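Local coordinates for protein Na Glutathione S-transferase 2 (Necator americanus, PDB 2ON5) that binds glutathione and, as a glutathione S-transferase, probably catalyses its conjugation to electrophilic compounds, at residues 19-24 against 156-161; 92-97 against 133-138; 103-108 against 165-170. One frame throughout, in Å; residues are numbered along the deposited sequence.

In the fold
Interaction 1 is buried, lies closest to the centre of the chain and joins the two domains: helix 16-25 of the thioredoxin-like domain meets helix 155-168 mainly through aliphatic side chains. Interaction 3 uses the far end of that same helix, which packs on helix 103-110 within the helical domain; it is only partly buried, and an aromatic ring, a lysine chain and a bound ethanediol take part. Interaction 2, also within the helical domain, pairs helices 82-101 and 117-143 beside the dimer interface. Residues of the second subunit pack on its amide and ring, and a carboxylate on the same segment reaches the glutathione held there. Leu160 of segment 156-161 packs on Met136 of interaction 2.

Interaction 1. Residues 19-24 against 156-161; sequences RQIFAL and ADLCLA
Leu158 sets CG anti to its carbonyl carbon (chi1 -62°), with CD1 continuing the chain outward and CD2 branching beside it, so that the isopropyl end points at helix 16-25, where Leu24, placed the same way (chi1 -69°), reaches back toward it. The two leucines meet tip to tip, with Leu24 CD1 lying 3.9 Å from both Leu158 CD1 and Leu158 CD2, astride the isopropyl fork. Ile21 meets one prong from another direction: its methylene CG1 is 3.7 Å from Leu158 CD1, and the two chains pass at a slant. Gln20, one turn before Leu24, slides by Leu158 in the opposite direction and lays its amide end beside CB and CD2. One leucine is thus gripped by three residues of a single helical face, entirely by van der Waals contact. The segment axes approach to 10.6 Å at 124° between their N-to-C directions; the closest CA atoms are those of Gln20 and Leu158, 7.3 Å apart. Helix 16-25 is the connection between parallel strands 4-9 and 30-34 in the thioredoxin-like domain, a beta-alpha-beta unit, whereas helix 155-168 belongs to the all-helical domain, which makes this a piece of the interdomain interface of the glutathione S-transferase fold. Leu194 and Val188 of two further helices pack on Leu158, and Leu71 and Phe75 of helix 64-75 pack on Ile21. Next to Leu158, Asp157 accepts hydrogen bonds from Thr154 N through OD1 and from Leu148 N through OD2, tying the start of helix 155-168 to the preceding chain.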
loop_
_atom_site.group_PDB
_atom_site.type_symbol
_atom_site.label_atom_id
_atom_site.label_comp_id
_atom_site.label_asym_id
_atom_site.label_seq_id
_atom_site.Cartn_x
_atom_site.Cartn_y
_atom_site.Cartn_z
ATOM N N ARG A 19 10.533 -13.448 -2.502
ATOM C CA ARG A 19 11.360 -14.647 -2.657
ATOM C C ARG A 19 10.523 -15.926 -2.375
ATOM O O ARG A 19 10.786 -16.987 -2.948
ATOM C CB ARG A 19 12.580 -14.608 -1.737
ATOM C CG ARG A 19 13.495 -13.417 -1.957
ATOM C CD ARG A 19 14.848 -13.621 -1.256
ATOM N NE ARG A 19 15.665 -12.419 -1.285
ATOM C CZ ARG A 19 15.877 -11.631 -0.241
ATOM N NH1 ARG A 19 15.274 -11.906 0.903
ATOM N NH2 ARG A 19 16.662 -10.557 -0.358
ATOM N N GLN A 20 9.551 -15.821 -1.479
ATOM C CA GLN A 20 8.770 -17.004 -1.077
ATOM C C GLN A 20 7.697 -17.294 -2.104
ATOM O O GLN A 20 7.325 -18.434 -2.273
ATOM C CB GLN A 20 8.175 -16.867 0.332
ATOM C CG GLN A 20 9.302 -16.946 1.397
ATOM C CD GLN A 20 8.853 -16.688 2.822
ATOM O OE1 GLN A 20 9.690 -16.514 3.720
ATOM N NE2 GLN A 20 7.536 -16.646 3.046
ATOM N N ILE A 21 7.210 -16.259 -2.769
ATOM C CA ILE A 21 6.310 -16.464 -3.925
ATOM C C ILE A 21 7.041 -17.260 -5.016
ATOM O O ILE A 21 6.495 -18.238 -5.564
ATOM C CB ILE A 21 5.798 -15.147 -4.486
ATOM C CG1 ILE A 21 4.836 -14.489 -3.469
ATOM C CG2 ILE A 21 5.170 -15.392 -5.896
ATOM C CD1 ILE A 21 4.527 -12.970 -3.759
ATOM N N PHE A 22 8.284 -16.873 -5.308
ATOM C CA PHE A 22 9.066 -17.618 -6.326
ATOM C C PHE A 22 9.260 -19.073 -5.931
ATOM O O PHE A 22 9.143 -19.973 -6.773
ATOM C CB PHE A 22 10.440 -16.984 -6.590
ATOM C CG PHE A 22 10.410 -15.743 -7.436
ATOM C CD1 PHE A 22 9.913 -15.769 -8.734
ATOM C CD2 PHE A 22 10.955 -14.548 -6.952
ATOM C CE1 PHE A 22 9.905 -14.632 -9.521
ATOM C CE2 PHE A 22 10.982 -13.388 -7.763
ATOM C CZ PHE A 22 10.445 -13.436 -9.036
ATOM N N ALA A 23 9.596 -19.306 -4.660
ATOM C CA ALA A 23 9.768 -20.663 -4.134
ATOM C C ALA A 23 8.506 -21.494 -4.269
ATOM O O ALA A 23 8.561 -22.615 -4.743
ATOM C CB ALA A 23 10.237 -20.619 -2.669
ATOM N N LEU A 24 7.365 -20.945 -3.855
ATOM C CA LEU A 24 6.091 -21.664 -3.980
ATOM C C LEU A 24 5.733 -21.993 -5.431
ATOM O O LEU A 24 5.099 -23.016 -5.715
ATOM C CB LEU A 24 4.947 -20.864 -3.348
ATOM C CG LEU A 24 4.994 -20.740 -1.815
ATOM C CD1 LEU A 24 3.864 -19.885 -1.306
ATOM C CD2 LEU A 24 4.966 -22.114 -1.180
ATOM N N ALA A 156 -0.590 -12.355 1.452
ATOM C CA ALA A 156 -0.825 -11.764 2.766
ATOM C C ALA A 156 -0.380 -12.745 3.883
ATOM O O ALA A 156 0.190 -12.315 4.884
ATOM C CB ALA A 156 -2.299 -11.348 2.929
ATOM N N ASP A 157 -0.652 -14.044 3.707
ATOM C CA ASP A 157 -0.161 -15.081 4.634
ATOM C C ASP A 157 1.372 -15.048 4.742
ATOM O O ASP A 157 1.938 -15.129 5.841
ATOM C CB ASP A 157 -0.624 -16.465 4.211
ATOM C CG ASP A 157 -2.138 -16.607 4.266
ATOM O OD1 ASP A 157 -2.730 -16.863 3.190
ATOM O OD2 ASP A 157 -2.704 -16.399 5.379
ATOM N N LEU A 158 2.018 -14.910 3.594
ATOM C CA LEU A 158 3.467 -14.974 3.541
ATOM C C LEU A 158 4.026 -13.789 4.291
ATOM O O LEU A 158 4.948 -13.957 5.084
ATOM C CB LEU A 158 3.972 -15.009 2.084
ATOM C CG LEU A 158 3.536 -16.207 1.208
ATOM C CD1 LEU A 158 4.002 -16.097 -0.263
ATOM C CD2 LEU A 158 4.014 -17.533 1.807
ATOM N N CYS A 159 3.424 -12.607 4.080
ATOM C CA CYS A 159 3.852 -11.380 4.797
ATOM C C CYS A 159 3.745 -11.584 6.300
ATOM O O CYS A 159 4.697 -11.309 7.037
ATOM C CB CYS A 159 3.025 -10.145 4.395
ATOM S SG CYS A 159 3.383 -9.568 2.720
ATOM N N LEU A 160 2.579 -12.031 6.770
ATOM C CA LEU A 160 2.398 -12.178 8.221
ATOM C C LEU A 160 3.287 -13.263 8.861
ATOM O O LEU A 160 3.925 -13.006 9.912
ATOM C CB LEU A 160 0.922 -12.404 8.584
ATOM C CG LEU A 160 0.615 -12.465 10.078
ATOM C CD1 LEU A 160 0.875 -11.116 10.756
ATOM C CD2 LEU A 160 -0.810 -12.976 10.289
ATOM N N ALA A 161 3.280 -14.465 8.281
ATOM C CA ALA A 161 4.086 -15.601 8.794
ATOM C C ALA A 161 5.573 -15.220 8.838
ATOM O O ALA A 161 6.300 -15.499 9.823
ATOM C CB ALA A 161 3.884 -16.863 7.903
#

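Interaction 2. Residues 92-97 against 133-138; sequences ADQYKD and FGFMKK. With GSH (glutathione), chain B; EDO (1,2-ethanediol), chain P.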
loop_
_atom_site.group_PDB
_atom_site.type_symbol
_atom_site.label_atom_id
_atom_site.label_comp_id
_atom_site.label_asym_id
_atom_site.label_seq_id
_atom_site.Cartn_x
_atom_site.Cartn_y
_atom_site.Cartn_z
ATOM N N ALA A 92 -3.165 -7.046 3.363
ATOM C CA ALA A 92 -1.782 -6.661 3.099
ATOM C C ALA A 92 -1.577 -5.190 3.420
ATOM O O ALA A 92 -0.532 -4.809 3.941
ATOM C CB ALA A 92 -1.401 -6.955 1.614
ATOM N N ASP A 93 -2.574 -4.370 3.093
ATOM C CA ASP A 93 -2.517 -2.944 3.400
ATOM C C ASP A 93 -2.551 -2.686 4.900
ATOM O O ASP A 93 -1.844 -1.794 5.389
ATOM C CB ASP A 93 -3.649 -2.176 2.710
ATOM C CG ASP A 93 -3.286 -1.736 1.298
ATOM O OD1 ASP A 93 -2.138 -1.973 0.859
ATOM O OD2 ASP A 93 -4.161 -1.140 0.628
ATOM N N GLN A 94 -3.348 -3.446 5.637
ATOM C CA GLN A 94 -3.339 -3.314 7.106
ATOM C C GLN A 94 -1.967 -3.718 7.703
ATOM O O GLN A 94 -1.427 -3.042 8.613
ATOM C CB GLN A 94 -4.473 -4.125 7.754
ATOM C CG GLN A 94 -4.565 -3.909 9.285
ATOM C CD GLN A 94 -5.193 -2.555 9.624
ATOM O OE1 GLN A 94 -5.693 -1.848 8.746
ATOM N NE2 GLN A 94 -5.151 -2.179 10.911
ATOM N N TYR A 95 -1.419 -4.810 7.200
ATOM C CA TYR A 95 -0.018 -5.204 7.493
ATOM C C TYR A 95 1.012 -4.078 7.218
ATOM O O TYR A 95 1.919 -3.841 8.026
ATOM C CB TYR A 95 0.339 -6.440 6.671
ATOM C CG TYR A 95 1.810 -6.840 6.810
ATOM C CD1 TYR A 95 2.261 -7.499 7.955
ATOM C CD2 TYR A 95 2.732 -6.539 5.799
ATOM C CE1 TYR A 95 3.646 -7.876 8.085
ATOM C CE2 TYR A 95 4.113 -6.898 5.910
ATOM C CZ TYR A 95 4.547 -7.558 7.054
ATOM O OH TYR A 95 5.872 -7.905 7.201
ATOM N N LYS A 96 0.894 -3.421 6.062
ATOM C CA LYS A 96 1.764 -2.312 5.691
ATOM C C LYS A 96 1.633 -1.156 6.693
ATOM O O LYS A 96 2.657 -0.580 7.092
ATOM C CB LYS A 96 1.469 -1.802 4.277
ATOM C CG LYS A 96 2.380 -0.666 3.846
ATOM C CD LYS A 96 2.113 -0.261 2.405
ATOM C CE LYS A 96 3.417 -0.001 1.694
ATOM N NZ LYS A 96 3.216 -0.158 0.239
ATOM N N ASP A 97 0.393 -0.829 7.091
ATOM C CA ASP A 97 0.158 0.178 8.164
ATOM C C ASP A 97 0.877 -0.189 9.471
ATOM O O ASP A 97 1.501 0.665 10.118
ATOM C CB ASP A 97 -1.357 0.340 8.454
ATOM C CG ASP A 97 -2.109 1.111 7.357
ATOM O OD1 ASP A 97 -3.364 1.162 7.415
ATOM O OD2 ASP A 97 -1.460 1.659 6.439
ATOM N N PHE A 133 -2.665 -7.858 15.498
ATOM C CA PHE A 133 -2.966 -9.290 15.639
ATOM C C PHE A 133 -4.442 -9.489 15.996
ATOM O O PHE A 133 -5.024 -10.545 15.735
ATOM C CB PHE A 133 -2.088 -9.934 16.716
ATOM C CG PHE A 133 -0.625 -10.127 16.323
ATOM C CD1 PHE A 133 -0.097 -9.582 15.153
ATOM C CD2 PHE A 133 0.215 -10.869 17.154
ATOM C CE1 PHE A 133 1.242 -9.774 14.852
ATOM C CE2 PHE A 133 1.571 -11.032 16.880
ATOM C CZ PHE A 133 2.075 -10.502 15.724
ATOM N N GLY A 134 -5.043 -8.483 16.624
ATOM C CA GLY A 134 -6.480 -8.524 16.944
ATOM C C GLY A 134 -7.324 -8.545 15.674
ATOM O O GLY A 134 -8.291 -9.296 15.580
ATOM N N PHE A 135 -6.963 -7.724 14.689
ATOM C CA PHE A 135 -7.658 -7.753 13.398
ATOM C C PHE A 135 -7.392 -9.034 12.606
ATOM O O PHE A 135 -8.290 -9.551 11.957
ATOM C CB PHE A 135 -7.356 -6.507 12.567
ATOM C CG PHE A 135 -7.798 -5.219 13.226
ATOM C CD1 PHE A 135 -6.890 -4.204 13.482
ATOM C CD2 PHE A 135 -9.114 -5.047 13.622
ATOM C CE1 PHE A 135 -7.301 -2.998 14.105
ATOM C CE2 PHE A 135 -9.530 -3.853 14.253
ATOM C CZ PHE A 135 -8.618 -2.834 14.489
ATOM N N MET A 136 -6.162 -9.531 12.662
ATOM C CA MET A 136 -5.777 -10.773 11.969
ATOM C C MET A 136 -6.540 -11.984 12.519
ATOM O O MET A 136 -6.964 -12.857 11.762
ATOM C CB MET A 136 -4.262 -10.990 12.050
ATOM C CG MET A 136 -3.427 -9.938 11.299
ATOM S SD MET A 136 -3.929 -9.611 9.584
ATOM C CE MET A 136 -5.075 -8.243 9.741
ATOM N N LYS A 137 -6.698 -12.010 13.838
ATOM C CA LYS A 137 -7.529 -12.983 14.541
ATOM C C LYS A 137 -8.961 -12.985 13.979
ATOM O O LYS A 137 -9.518 -14.038 13.705
ATOM C CB LYS A 137 -7.489 -12.668 16.052
ATOM C CG LYS A 137 -8.089 -13.691 16.991
ATOM C CD LYS A 137 -7.968 -13.155 18.445
ATOM C CE LYS A 137 -8.493 -14.141 19.450
ATOM N NZ LYS A 137 -8.067 -13.679 20.804
ATOM N N LYS A 138 -9.524 -11.802 13.755
ATOM C CA LYS A 138 -10.850 -11.680 13.161
ATOM C C LYS A 138 -10.948 -12.295 11.780
ATOM O O LYS A 138 -11.943 -12.941 11.452
ATOM C CB LYS A 138 -11.269 -10.218 13.064
ATOM C CG LYS A 138 -11.485 -9.553 14.402
ATOM C CD LYS A 138 -11.682 -8.014 14.237
ATOM C CE LYS A 138 -12.451 -7.633 12.945
ATOM N NZ LYS A 138 -12.999 -6.246 12.996
HETATM N N1 GSH B . -4.222 2.701 5.092
HETATM C CA1 GSH B . -5.302 3.701 5.232
HETATM C C1 GSH B . -6.247 3.559 4.044
HETATM O O11 GSH B . -7.479 3.352 4.082
HETATM O O12 GSH B . -5.723 3.685 2.937
HETATM C CB1 GSH B . -5.895 3.699 6.656
HETATM C CG1 GSH B . -7.303 4.270 6.827
HETATM C CD1 GSH B . -7.326 5.482 7.752
HETATM O OE1 GSH B . -6.150 6.037 8.306
HETATM N N2 GSH B . -8.535 5.994 7.998
HETATM C CA2 GSH B . -8.757 7.147 8.855
HETATM C C2 GSH B . -9.569 6.835 10.087
HETATM O O2 GSH B . -10.492 5.792 10.063
HETATM C CB2 GSH B . -9.477 8.176 8.012
HETATM S SG2 GSH B . -8.337 9.103 6.966
HETATM N N3 GSH B . -9.379 7.580 11.186
HETATM C CA3 GSH B . -10.271 7.516 12.331
HETATM C C3 GSH B . -9.914 6.459 13.358
HETATM O O31 GSH B . -10.646 6.288 14.369
HETATM O O32 GSH B . -8.898 5.743 13.232
HETATM C C1 EDO P . 7.564 -5.344 5.201
HETATM O O1 EDO P . 7.384 -6.453 6.062
HETATM C C2 EDO P . 6.351 -5.225 4.288
HETATM O O2 EDO P . 5.742 -3.984 4.562
#
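Gln94 brings its amide end up to the ring of Phe135, near CD1 and CE1, at an oblique approach with the two planes nearly perpendicular (83°). The amide gets there because CG is anti to the backbone N (chi1 -175°) and the chain then bends at chi2, turning across toward helix 117-143. Lower on the same side chain, Gln94 CG is touched by the thioether methyl, Met136 CE, at a loose 4.4 Å. Farther along helix 82-101, Asp97 turns its carboxylate to a bound glutathione: the amine N1 of glutathione donates to Asp97 OD1 at 2.9 Å and more weakly to Asp97 OD2 at 3.2 Å. That glutathione is also hydrogen-bonded to Ser64, Gln50, Trp39 and Ile51 of the second subunit, so Asp97 completes the neighbour's site from across the dimer interface. Phe48 of the second subunit packs on Gln94 and its Pro47 on Phe135, an arrangement consistent with the lock-and-key dimer contact of related transferases. Around the contact, Tyr95 rests on Cys159 and His163 of helix 155-168, Met136 on Ile181 of helix 179-189, and Ala92 on Phe65 of helix 64-75.

Interaction 3. Residues 103-108 against 165-170; sequences RPYLRV and SGIAAK. With EDO (1,2-ethanediol), chain L.
Leu106 and Ile167 bring their CA atoms to 9.6 Å, the closest pair of CA atoms between segments 103-108 and 165-170, and Lys170 N bonds back to Ile167 O at 3.0 Å. Tyr105 and Ile167 carry the contact together. The tyrosine ring stands out from its helix with CG opposite the backbone N (chi1 170°); it and Ile167 approach from opposite directions, with methyl CD1 of Ile167 3.6 Å from Tyr105 CE2 at a position oblique to the ring. Ile167 delivers that methyl through a bend at chi2 (-62°), and the same CD1 grazes Leu106 CD2 at 4.5 Å. Both segments belong to the helical domain of the glutathione S-transferase fold, in which helix 103-110 follows directly on the long helix 82-101; the side chain of Leu106 is about 8 Å from a bound glutathione. The phenol end of Tyr105 is shared with Lys170, whose CD passes 4.2 Å from Tyr105 OH, and with a 1,2-ethanediol, probably from the crystallisation liquor. Its O1 lies near the ring plane, at the ring edge, and is hydrogen-bonded to Tyr105 OH at 2.9 Å. The diol's C1 sits 3.3 Å from Gly166 O, and the molecule is also hydrogen-bonded to Lys205 O near the C-terminus. Leu120, Phe121 and Leu125 of helix 117-143 also pack against Tyr105, while Ile174 packs on Ile167.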
loop_
_atom_site.group_PDB
_atom_site.type_symbol
_atom_site.label_atom_id
_atom_site.label_comp_id
_atom_site.label_asym_id
_atom_site.label_seq_id
_atom_site.Cartn_x
_atom_site.Cartn_y
_atom_site.Cartn_z
ATOM N N ARG A 103 8.230 0.810 12.242
ATOM C CA ARG A 103 9.451 1.170 11.490
ATOM C C ARG A 103 10.691 1.534 12.351
ATOM O O ARG A 103 11.795 1.100 12.033
ATOM C CB ARG A 103 9.190 2.275 10.466
ATOM C CG ARG A 103 10.430 2.579 9.612
ATOM C CD ARG A 103 10.267 3.795 8.667
ATOM N NE ARG A 103 8.920 3.960 8.123
ATOM C CZ ARG A 103 8.421 3.308 7.069
ATOM N NH1 ARG A 103 9.143 2.388 6.430
ATOM N NH2 ARG A 103 7.181 3.572 6.658
ATOM N N PRO A 104 10.508 2.325 13.428
ATOM C CA PRO A 104 11.664 2.622 14.310
ATOM C C PRO A 104 12.339 1.369 14.874
ATOM O O PRO A 104 13.579 1.329 15.000
ATOM C CB PRO A 104 11.035 3.463 15.437
ATOM C CG PRO A 104 9.847 4.094 14.803
ATOM C CD PRO A 104 9.297 3.030 13.884
ATOM N N TYR A 105 11.539 0.351 15.208
ATOM C CA TYR A 105 12.078 -0.922 15.680
ATOM C C TYR A 105 12.846 -1.658 14.565
ATOM O O TYR A 105 13.975 -2.144 14.753
ATOM C CB TYR A 105 10.935 -1.799 16.261
ATOM C CG TYR A 105 11.368 -3.207 16.535
ATOM C CD1 TYR A 105 11.975 -3.538 17.746
ATOM C CD2 TYR A 105 11.217 -4.210 15.564
ATOM C CE1 TYR A 105 12.424 -4.833 17.996
ATOM C CE2 TYR A 105 11.659 -5.516 15.797
ATOM C CZ TYR A 105 12.261 -5.815 17.035
ATOM O OH TYR A 105 12.712 -7.084 17.294
ATOM N N LEU A 106 12.224 -1.741 13.392
ATOM C CA LEU A 106 12.819 -2.462 12.282
ATOM C C LEU A 106 14.152 -1.825 11.833
ATOM O O LEU A 106 15.120 -2.531 11.540
ATOM C CB LEU A 106 11.825 -2.568 11.114
ATOM C CG LEU A 106 10.508 -3.253 11.485
ATOM C CD1 LEU A 106 9.400 -3.008 10.418
ATOM C CD2 LEU A 106 10.738 -4.757 11.716
ATOM N N ARG A 107 14.203 -0.505 11.803
ATOM C CA ARG A 107 15.440 0.196 11.434
ATOM C C ARG A 107 16.595 -0.097 12.422
ATOM O O ARG A 107 17.741 -0.312 12.021
ATOM C CB ARG A 107 15.179 1.692 11.312
ATOM C CG ARG A 107 14.395 2.054 10.021
ATOM C CD ARG A 107 13.979 3.517 9.973
ATOM N NE ARG A 107 15.151 4.397 10.067
ATOM C CZ ARG A 107 15.922 4.747 9.042
ATOM N NH1 ARG A 107 15.655 4.318 7.810
ATOM N NH2 ARG A 107 16.970 5.531 9.254
ATOM N N VAL A 108 16.263 -0.131 13.705
ATOM C CA VAL A 108 17.236 -0.491 14.735
ATOM C C VAL A 108 17.744 -1.932 14.563
ATOM O O VAL A 108 18.953 -2.134 14.467
ATOM C CB VAL A 108 16.696 -0.208 16.154
ATOM C CG1 VAL A 108 17.615 -0.866 17.219
ATOM C CG2 VAL A 108 16.600 1.302 16.374
ATOM N N SER A 165 7.343 -14.779 12.557
ATOM C CA SER A 165 8.380 -15.784 12.811
ATOM C C SER A 165 9.753 -15.132 12.934
ATOM O O SER A 165 10.590 -15.538 13.771
ATOM C CB SER A 165 8.387 -16.863 11.721
ATOM O OG SER A 165 8.843 -16.339 10.484
ATOM N N GLY A 166 9.975 -14.114 12.108
ATOM C CA GLY A 166 11.225 -13.348 12.101
ATOM C C GLY A 166 11.471 -12.644 13.422
ATOM O O GLY A 166 12.567 -12.739 13.974
ATOM N N ILE A 167 10.469 -11.923 13.920
ATOM C CA ILE A 167 10.574 -11.288 15.264
ATOM C C ILE A 167 10.704 -12.317 16.390
ATOM O O ILE A 167 11.480 -12.127 17.374
ATOM C CB ILE A 167 9.341 -10.444 15.583
ATOM C CG1 ILE A 167 9.047 -9.435 14.462
ATOM C CG2 ILE A 167 9.471 -9.771 16.985
ATOM C CD1 ILE A 167 10.162 -8.432 14.247
ATOM N N ALA A 168 9.925 -13.393 16.268
ATOM C CA ALA A 168 9.862 -14.402 17.342
ATOM C C ALA A 168 11.220 -15.094 17.535
ATOM O O ALA A 168 11.519 -15.580 18.637
ATOM C CB ALA A 168 8.772 -15.422 17.090
ATOM N N ALA A 169 12.039 -15.109 16.483
ATOM C CA ALA A 169 13.411 -15.638 16.577
ATOM C C ALA A 169 14.245 -14.930 17.661
ATOM O O ALA A 169 15.057 -15.557 18.355
ATOM C CB ALA A 169 14.111 -15.586 15.217
ATOM N N LYS A 170 14.013 -13.632 17.810
ATOM C CA LYS A 170 14.694 -12.789 18.798
ATOM C C LYS A 170 13.829 -12.611 20.068
ATOM O O LYS A 170 14.321 -12.777 21.215
ATOM C CB LYS A 170 15.011 -11.443 18.141
ATOM C CG LYS A 170 16.006 -10.542 18.871
ATOM C CD LYS A 170 16.213 -9.247 18.070
ATOM C CE LYS A 170 17.239 -8.296 18.720
ATOM N NZ LYS A 170 18.615 -8.899 18.704
HETATM C C1 EDO L . 13.963 -9.848 14.873
HETATM O O1 EDO L . 13.577 -8.459 14.868
HETATM C C2 EDO L . 15.033 -10.212 13.855
HETATM O O2 EDO L . 14.855 -9.581 12.561
#